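Local coordinates for protein GDP-L-fucose synthase (Campylobacter jejuni subsp. jejuni serotype O:2, PDB 7M13) that probably works as an NADPH-dependent reductase of GDP-linked keto sugars, making GDP-D-glycero-L-gluco-heptose for the capsular polysaccharide of the bacterium, at residues Leu194-Ser199 against Met341-Tyr346; Ala291-Asn296 against Ile333-Gly338. All coordinates share one frame; numbering follows the deposited sequence.

Contact 1: Leu194-Ser199 against Met341-Tyr346; sequences LAKLLS and MMYEWY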
ATOM      1  N   LEU B 194      38.506   4.511 -12.697  1.00 32.62           N
ATOM      2  CA  LEU B 194      38.653   5.079 -14.062  1.00 33.62           C
ATOM      3  C   LEU B 194      39.504   6.353 -14.011  1.00 31.48           C
ATOM      4  O   LEU B 194      40.294   6.557 -14.949  1.00 34.39           O
ATOM      5  CB  LEU B 194      37.280   5.369 -14.667  1.00 35.68           C
ATOM      6  CG  LEU B 194      36.386   4.152 -14.887  1.00 39.63           C
ATOM      7  CD1 LEU B 194      35.152   4.550 -15.672  1.00 41.46           C
ATOM      8  CD2 LEU B 194      37.140   3.034 -15.589  1.00 43.62           C
ATOM      9  N   ALA B 195      39.367   7.175 -12.964  1.00 31.81           N
ATOM     10  CA  ALA B 195      40.221   8.362 -12.733  1.00 30.35           C
ATOM     11  C   ALA B 195      41.684   7.916 -12.680  1.00 32.02           C
ATOM     12  O   ALA B 195      42.545   8.612 -13.263  1.00 29.24           O
ATOM     13  CB  ALA B 195      39.828   9.073 -11.459  1.00 31.71           C
ATOM     14  N   LYS B 196      41.958   6.814 -11.980  1.00 31.29           N
ATOM     15  CA  LYS B 196      43.319   6.235 -11.846  1.00 31.64           C
ATOM     16  C   LYS B 196      43.783   5.753 -13.221  1.00 34.45           C
ATOM     17  O   LYS B 196      44.924   6.085 -13.611  1.00 36.76           O
ATOM     18  CB  LYS B 196      43.350   5.097 -10.825  1.00 31.94           C
ATOM     19  CG  LYS B 196      44.739   4.535 -10.551  1.00 33.17           C
ATOM     20  CD  LYS B 196      44.798   3.537  -9.419  1.00 38.09           C
ATOM     21  CE  LYS B 196      44.224   2.189  -9.800  1.00 41.21           C
ATOM     22  NZ  LYS B 196      44.502   1.170  -8.762  1.00 44.53           N
ATOM     23  N   LEU B 197      42.947   4.980 -13.929  1.00 31.74           N
ATOM     24  CA  LEU B 197      43.307   4.495 -15.287  1.00 32.56           C
ATOM     25  C   LEU B 197      43.683   5.699 -16.157  1.00 28.72           C
ATOM     26  O   LEU B 197      44.698   5.607 -16.863  1.00 33.87           O
ATOM     27  CB  LEU B 197      42.151   3.705 -15.914  1.00 30.17           C
ATOM     28  CG  LEU B 197      41.831   2.354 -15.271  1.00 36.02           C
ATOM     29  CD1 LEU B 197      40.807   1.602 -16.105  1.00 36.69           C
ATOM     30  CD2 LEU B 197      43.067   1.496 -15.057  1.00 33.85           C
ATOM     31  N   LEU B 198      42.921   6.791 -16.103  1.00 28.48           N
ATOM     32  CA  LEU B 198      43.221   8.014 -16.893  1.00 28.60           C
ATOM     33  C   LEU B 198      44.573   8.587 -16.466  1.00 34.71           C
ATOM     34  O   LEU B 198      45.348   8.975 -17.366  1.00 31.25           O
ATOM     35  CB  LEU B 198      42.122   9.068 -16.731  1.00 30.40           C
ATOM     36  CG  LEU B 198      40.838   8.860 -17.538  1.00 31.50           C
ATOM     37  CD1 LEU B 198      39.805   9.920 -17.178  1.00 30.17           C
ATOM     38  CD2 LEU B 198      41.115   8.901 -19.034  1.00 33.42           C
ATOM     39  N   SER B 199      44.844   8.622 -15.159  1.00 35.03           N
ATOM     40  CA  SER B 199      46.103   9.154 -14.564  0.50 37.09           C
ATOM     41  C   SER B 199      47.309   8.320 -15.017  1.00 39.35           C
ATOM     42  O   SER B 199      48.395   8.914 -15.207  1.00 39.23           O
ATOM     43  CB  SER B 199      46.014   9.182 -13.063  0.50 37.24           C
ATOM     44  OG  SER B 199      46.166   7.872 -12.536  0.50 35.39           O
ATOM     45  N   MET B 341      37.240  -5.150   0.066  1.00 30.75           N
ATOM     46  CA  MET B 341      36.742  -6.459  -0.430  1.00 30.54           C
ATOM     47  C   MET B 341      36.133  -6.241  -1.821  1.00 29.67           C
ATOM     48  O   MET B 341      36.381  -7.071  -2.719  1.00 29.88           O
ATOM     49  CB  MET B 341      35.684  -7.072   0.498  1.00 32.01           C
ATOM     50  CG  MET B 341      36.148  -7.314   1.923  1.00 36.47           C
ATOM     51  SD  MET B 341      34.726  -7.684   3.022  1.00 41.79           S
ATOM     52  CE  MET B 341      34.342  -9.330   2.429  1.00 43.35           C
ATOM     53  N   MET B 342      35.320  -5.185  -1.983  1.00 26.98           N
ATOM     54  CA  MET B 342      34.580  -4.891  -3.232  1.00 26.73           C
ATOM     55  C   MET B 342      35.583  -4.541  -4.348  1.00 28.08           C
ATOM     56  O   MET B 342      35.409  -5.035  -5.488  1.00 27.40           O
ATOM     57  CB  MET B 342      33.581  -3.747  -3.012  1.00 24.78           C
ATOM     58  CG  MET B 342      32.715  -3.472  -4.227  1.00 25.45           C
ATOM     59  SD  MET B 342      31.351  -2.289  -3.942  1.00 26.30           S
ATOM     60  CE  MET B 342      32.233  -0.878  -3.277  1.00 26.05           C
ATOM     61  N   TYR B 343      36.622  -3.756  -4.042  1.00 30.04           N
ATOM     62  CA  TYR B 343      37.633  -3.329  -5.054  1.00 30.32           C
ATOM     63  C   TYR B 343      38.441  -4.544  -5.526  1.00 32.03           C
ATOM     64  O   TYR B 343      38.672  -4.679  -6.738  1.00 29.95           O
ATOM     65  CB  TYR B 343      38.562  -2.228  -4.530  1.00 31.65           C
ATOM     66  CG  TYR B 343      39.385  -1.564  -5.615  1.00 32.84           C
ATOM     67  CD1 TYR B 343      38.815  -1.187  -6.822  1.00 33.65           C
ATOM     68  CD2 TYR B 343      40.740  -1.313  -5.437  1.00 33.49           C
ATOM     69  CE1 TYR B 343      39.561  -0.588  -7.826  1.00 34.32           C
ATOM     70  CE2 TYR B 343      41.504  -0.719  -6.434  1.00 33.31           C
ATOM     71  CZ  TYR B 343      40.911  -0.350  -7.627  1.00 36.32           C
ATOM     72  OH  TYR B 343      41.639   0.245  -8.614  1.00 32.83           O
ATOM     73  N   GLU B 344      38.848  -5.421  -4.608  1.00 34.55           N
ATOM     74  CA  GLU B 344      39.597  -6.653  -4.964  1.00 39.33           C
ATOM     75  C   GLU B 344      38.774  -7.443  -5.988  1.00 41.61           C
ATOM     76  O   GLU B 344      39.344  -7.833  -7.023  1.00 42.46           O
ATOM     77  CB  GLU B 344      39.934  -7.469  -3.717  1.00 45.88           C
ATOM     78  CG  GLU B 344      40.935  -6.774  -2.806  1.00 53.11           C
ATOM     79  CD  GLU B 344      42.282  -6.474  -3.449  1.00 59.89           C
ATOM     80  OE1 GLU B 344      42.494  -5.316  -3.874  1.00 60.38           O
ATOM     81  OE2 GLU B 344      43.117  -7.401  -3.522  1.00 65.83           O
ATOM     82  N   TRP B 345      37.474  -7.646  -5.745  1.00 39.20           N
ATOM     83  CA  TRP B 345      36.610  -8.391  -6.698  1.00 39.22           C
ATOM     84  C   TRP B 345      36.512  -7.598  -8.002  1.00 36.29           C
ATOM     85  O   TRP B 345      36.541  -8.227  -9.081  1.00 38.39           O
ATOM     86  CB  TRP B 345      35.213  -8.712  -6.147  1.00 40.99           C
ATOM     87  CG  TRP B 345      34.466  -9.614  -7.082  1.00 44.59           C
ATOM     88  CD1 TRP B 345      34.740 -10.931  -7.323  1.00 46.12           C
ATOM     89  CD2 TRP B 345      33.385  -9.261  -7.968  1.00 48.03           C
ATOM     90  NE1 TRP B 345      33.885 -11.430  -8.267  1.00 50.02           N
ATOM     91  CE2 TRP B 345      33.040 -10.432  -8.679  1.00 50.53           C
ATOM     92  CE3 TRP B 345      32.661  -8.089  -8.212  1.00 51.42           C
ATOM     93  CZ2 TRP B 345      32.007 -10.457  -9.616  1.00 56.37           C
ATOM     94  CZ3 TRP B 345      31.638  -8.114  -9.139  1.00 55.10           C
ATOM     95  CH2 TRP B 345      31.319  -9.282  -9.831  1.00 57.50           C
ATOM     96  N   TYR B 346      36.370  -6.272  -7.920  1.00 33.65           N
ATOM     97  CA  TYR B 346      36.139  -5.417  -9.110  1.00 35.68           C
ATOM     98  C   TYR B 346      37.273  -5.643 -10.115  1.00 40.62           C
ATOM     99  O   TYR B 346      36.976  -5.773 -11.317  1.00 42.61           O
ATOM    100  CB  TYR B 346      36.060  -3.925  -8.784  1.00 37.85           C
ATOM    101  CG  TYR B 346      35.787  -3.098 -10.015  1.00 36.16           C
ATOM    102  CD1 TYR B 346      34.491  -2.905 -10.460  1.00 36.51           C
ATOM    103  CD2 TYR B 346      36.816  -2.579 -10.791  1.00 39.73           C
ATOM    104  CE1 TYR B 346      34.213  -2.172 -11.602  1.00 37.71           C
ATOM    105  CE2 TYR B 346      36.557  -1.847 -11.940  1.00 39.01           C
ATOM    106  CZ  TYR B 346      35.251  -1.638 -12.345  1.00 40.46           C
ATOM    107  OH  TYR B 346      34.957  -0.923 -13.468  1.00 42.06           O
TER

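Contact 2: Ala291-Asn296 against Ile333-Gly338; sequences ALMVKN and IELKDG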
ATOM      1  N   ALA B 291      34.312   9.294  -0.127  1.00 24.18           N
ATOM      2  CA  ALA B 291      35.144   9.551  -1.328  1.00 25.07           C
ATOM      3  C   ALA B 291      36.626   9.458  -0.956  1.00 25.84           C
ATOM      4  O   ALA B 291      37.359   8.802  -1.697  1.00 25.61           O
ATOM      5  CB  ALA B 291      34.785  10.855  -1.971  1.00 22.45           C
ATOM      6  N   LEU B 292      37.056  10.015   0.181  1.00 25.93           N
ATOM      7  CA  LEU B 292      38.485   9.914   0.579  1.00 25.10           C
ATOM      8  C   LEU B 292      38.832   8.453   0.838  1.00 27.15           C
ATOM      9  O   LEU B 292      39.929   8.026   0.468  1.00 28.21           O
ATOM     10  CB  LEU B 292      38.760  10.774   1.816  1.00 26.31           C
ATOM     11  CG  LEU B 292      38.652  12.280   1.613  1.00 30.25           C
ATOM     12  CD1 LEU B 292      38.827  13.003   2.946  1.00 31.52           C
ATOM     13  CD2 LEU B 292      39.665  12.759   0.583  1.00 34.09           C
ATOM     14  N   MET B 293      37.941   7.694   1.478  1.00 25.44           N
ATOM     15  CA  MET B 293      38.194   6.261   1.717  1.00 27.62           C
ATOM     16  C   MET B 293      38.432   5.610   0.361  1.00 27.25           C
ATOM     17  O   MET B 293      39.345   4.789   0.233  1.00 25.69           O
ATOM     18  CB  MET B 293      36.997   5.549   2.349  1.00 28.40           C
ATOM     19  CG  MET B 293      36.898   5.669   3.817  1.00 33.33           C
ATOM     20  SD  MET B 293      35.463   4.658   4.344  1.00 37.51           S
ATOM     21  CE  MET B 293      35.325   5.265   6.021  1.00 38.77           C
ATOM     22  N   VAL B 294      37.549   5.892  -0.586  1.00 26.53           N
ATOM     23  CA  VAL B 294      37.606   5.198  -1.898  1.00 26.18           C
ATOM     24  C   VAL B 294      38.913   5.597  -2.584  1.00 27.42           C
ATOM     25  O   VAL B 294      39.602   4.690  -3.087  1.00 28.04           O
ATOM     26  CB  VAL B 294      36.387   5.517  -2.772  1.00 25.81           C
ATOM     27  CG1 VAL B 294      36.600   4.999  -4.183  1.00 26.22           C
ATOM     28  CG2 VAL B 294      35.118   4.936  -2.156  1.00 26.22           C
ATOM     29  N   LYS B 295      39.237   6.890  -2.558  1.00 28.72           N
ATOM     30  CA  LYS B 295      40.466   7.464  -3.184  1.00 28.63           C
ATOM     31  C   LYS B 295      41.702   6.719  -2.670  1.00 30.21           C
ATOM     32  O   LYS B 295      42.565   6.317  -3.497  1.00 29.00           O
ATOM     33  CB  LYS B 295      40.577   8.963  -2.894  1.00 30.96           C
ATOM     34  CG  LYS B 295      41.794   9.626  -3.533  1.00 32.51           C
ATOM     35  CD  LYS B 295      42.079  11.044  -3.081  1.00 37.65           C
ATOM     36  CE  LYS B 295      43.474  11.491  -3.479  1.00 36.09           C
ATOM     37  NZ  LYS B 295      43.714  12.917  -3.141  1.00 37.25           N
ATOM     38  N   ASN B 296      41.775   6.509  -1.357  1.00 29.68           N
ATOM     39  CA  ASN B 296      42.958   5.913  -0.686  1.00 31.63           C
ATOM     40  C   ASN B 296      43.038   4.424  -1.030  1.00 31.30           C
ATOM     41  O   ASN B 296      44.165   3.921  -1.223  1.00 33.19           O
ATOM     42  CB  ASN B 296      42.940   6.247   0.807  1.00 37.88           C
ATOM     43  CG  ASN B 296      43.096   7.740   1.034  1.00 46.00           C
ATOM     44  OD1 ASN B 296      42.655   8.276   2.052  1.00 56.67           O
ATOM     45  ND2 ASN B 296      43.703   8.432   0.078  1.00 52.99           N
ATOM     46  N   ILE B 333      31.301  -5.891   9.243  1.00 21.26           N
ATOM     47  CA  ILE B 333      32.144  -5.313   8.162  1.00 22.93           C
ATOM     48  C   ILE B 333      32.112  -3.799   8.311  1.00 24.00           C
ATOM     49  O   ILE B 333      31.088  -3.175   8.021  1.00 21.28           O
ATOM     50  CB  ILE B 333      31.699  -5.784   6.765  1.00 21.87           C
ATOM     51  CG1 ILE B 333      31.765  -7.303   6.640  1.00 23.39           C
ATOM     52  CG2 ILE B 333      32.530  -5.109   5.695  1.00 22.38           C
ATOM     53  CD1 ILE B 333      31.229  -7.823   5.344  1.00 26.72           C
ATOM     54  N   GLU B 334      33.236  -3.210   8.731  1.00 24.92           N
ATOM     55  CA  GLU B 334      33.401  -1.743   8.720  1.00 26.70           C
ATOM     56  C   GLU B 334      33.599  -1.290   7.275  1.00 23.41           C
ATOM     57  O   GLU B 334      34.069  -2.072   6.448  1.00 23.67           O
ATOM     58  CB  GLU B 334      34.566  -1.320   9.618  1.00 30.13           C
ATOM     59  CG  GLU B 334      34.386  -1.681  11.092  1.00 33.68           C
ATOM     60  CD  GLU B 334      33.040  -1.367  11.743  1.00 37.62           C
ATOM     61  OE1 GLU B 334      32.438  -0.308  11.448  1.00 40.08           O
ATOM     62  OE2 GLU B 334      32.610  -2.177  12.585  1.00 43.41           O
ATOM     63  N   LEU B 335      33.176  -0.081   6.981  1.00 22.18           N
ATOM     64  CA  LEU B 335      33.064   0.440   5.604  1.00 20.43           C
ATOM     65  C   LEU B 335      34.403   0.326   4.847  1.00 23.21           C
ATOM     66  O   LEU B 335      34.396  -0.178   3.706  1.00 23.30           O
ATOM     67  CB  LEU B 335      32.517   1.856   5.644  1.00 22.05           C
ATOM     68  CG  LEU B 335      32.215   2.468   4.276  1.00 21.93           C
ATOM     69  CD1 LEU B 335      31.232   1.618   3.481  1.00 26.05           C
ATOM     70  CD2 LEU B 335      31.673   3.869   4.432  1.00 25.81           C
ATOM     71  N   LYS B 336      35.518   0.771   5.431  1.00 27.63           N
ATOM     72  CA  LYS B 336      36.833   0.729   4.727  1.00 31.16           C
ATOM     73  C   LYS B 336      37.149  -0.715   4.307  1.00 27.99           C
ATOM     74  O   LYS B 336      37.557  -0.930   3.136  1.00 29.20           O
ATOM     75  CB  LYS B 336      37.932   1.307   5.624  1.00 34.76           C
ATOM     76  CG  LYS B 336      37.941   2.826   5.697  1.00 48.41           C
ATOM     77  CD  LYS B 336      38.989   3.412   6.645  1.00 55.49           C
ATOM     78  CE  LYS B 336      38.390   4.025   7.897  1.00 55.00           C
ATOM     79  NZ  LYS B 336      37.963   2.985   8.862  1.00 64.61           N
ATOM     80  N   ASP B 337      36.971  -1.675   5.224  1.00 27.39           N
ATOM     81  CA  ASP B 337      37.253  -3.106   4.970  1.00 29.12           C
ATOM     82  C   ASP B 337      36.332  -3.583   3.847  1.00 29.32           C
ATOM     83  O   ASP B 337      36.810  -4.256   2.953  1.00 27.73           O
ATOM     84  CB  ASP B 337      37.113  -3.945   6.237  1.00 33.54           C
ATOM     85  CG  ASP B 337      38.200  -3.666   7.263  1.00 42.26           C
ATOM     86  OD1 ASP B 337      39.343  -3.368   6.845  1.00 37.60           O
ATOM     87  OD2 ASP B 337      37.897  -3.738   8.468  1.00 40.72           O
ATOM     88  N   GLY B 338      35.059  -3.192   3.865  1.00 27.17           N
ATOM     89  CA  GLY B 338      34.086  -3.671   2.867  1.00 23.69           C
ATOM     90  C   GLY B 338      34.416  -3.131   1.491  1.00 22.96           C
ATOM     91  O   GLY B 338      34.277  -3.867   0.508  1.00 23.15           O
TER

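Contact 1: Leu194-Ser199 against Met341-Tyr346
Tyr343 and Lys196 bridge two helices, 335-347 and 184-199, through the ends of long side chains, while the backbones stay well apart. Along 341-346, Met342 packs against Pro186 and Leu189, an earlier part of helix 184-199.

One residue on, Tyr343 carries the contact. Its ring leaves the helix with CG anti to the backbone N (chi1 -167°), which aims the phenol at segment 194-199. Lys196 comes to the edge of this ring, near its plane, and NZ donates a hydrogen bond to Tyr343 OH at 3.0 Å. The lysine chain is extended as far as CG and CD but bends at chi3 (75°), and this turn swings the ammonium group round to the hydroxyl. The phenol oxygen sits off the ideal direction of an ammonium N-H, the angle from Lys196 CE through NZ to Tyr343 OH being 94° instead of about 109°, so the bond is probably somewhat bent; Lys196 CE itself lies 3.4 Å from Tyr343 OH.

Tyr346, a helical turn further, also leaves the helix on the side of segment 194-199, yet it makes its contacts with other residues; its hydroxyl is bonded to Asp209 and its ring meets those of His193 and Phe177 edge to face.

Both polar ends of the central pair have a second partner: NZ also bonds to Val298 O at the end of helix 287-298, and Tyr343 OH to His193 ND1. The phenol oxygen is therefore gripped by two groups, which should fix its position, and the lysine links three helices through one nitrogen. The positive charge beside the oxygen probably polarises the phenol, and would be expected to make its hydroxyl a somewhat better donor.

Contact 2: Ala291-Asn296 against Ile333-Gly338
Met293 and Leu335 both touch an aromatic residue, Tyr285 from strand 285-286; between the two segments themselves a thioether and alkyl chains meet. This is helix-against-helix packing, of helix 287-298 on the start of helix 335-347, in the C-terminal part of an extended short-chain dehydrogenase/reductase fold. The backbones come nearest at Met293 and Lys336, 6.4 Å between CA atoms.

Met293 reaches over as a straight rod: CG lies anti to the carbonyl carbon (chi1 -84°), and the chain is extended beyond it. It runs across both partners at about a right angle. Its SD rests on Leu335 CD2 at 3.9 Å and, more tightly, on Lys336 CG at 3.4 Å, so the sulfur is wedged between a buried branch and an exposed chain. Leu335 continues inward to Phe244 and Leu185, whereas Lys336 forms the outer border of the contact.

CG and CD of Lys336 lie against the methionine, and a further bend at chi4 turns only the amine; it is the bend at chi3 (-109°) that brings Lys336 CE to 3.8 Å from Met293 CE.

How the contacts relate
From the N terminus, the chain first passes segment 194-199 at the end of helix 184-199, which waits until the C-terminal helix for its partner. Segment 291-296 on helix 287-298 follows, and contact 2 closes the smaller loop, with 36 residues between its segments, when 333-338 arrives. Contact 1 then closes the larger one, 141 residues between segments, so contact 2 sits within it and the two do not cross. Both use helix 335-347, contact 2 at its start and contact 1 farther along; the centres of the contacts are about 13 Å apart. They touch through Met341 and Ile333. Together they hold the last helix against helices 184-199 and 287-298.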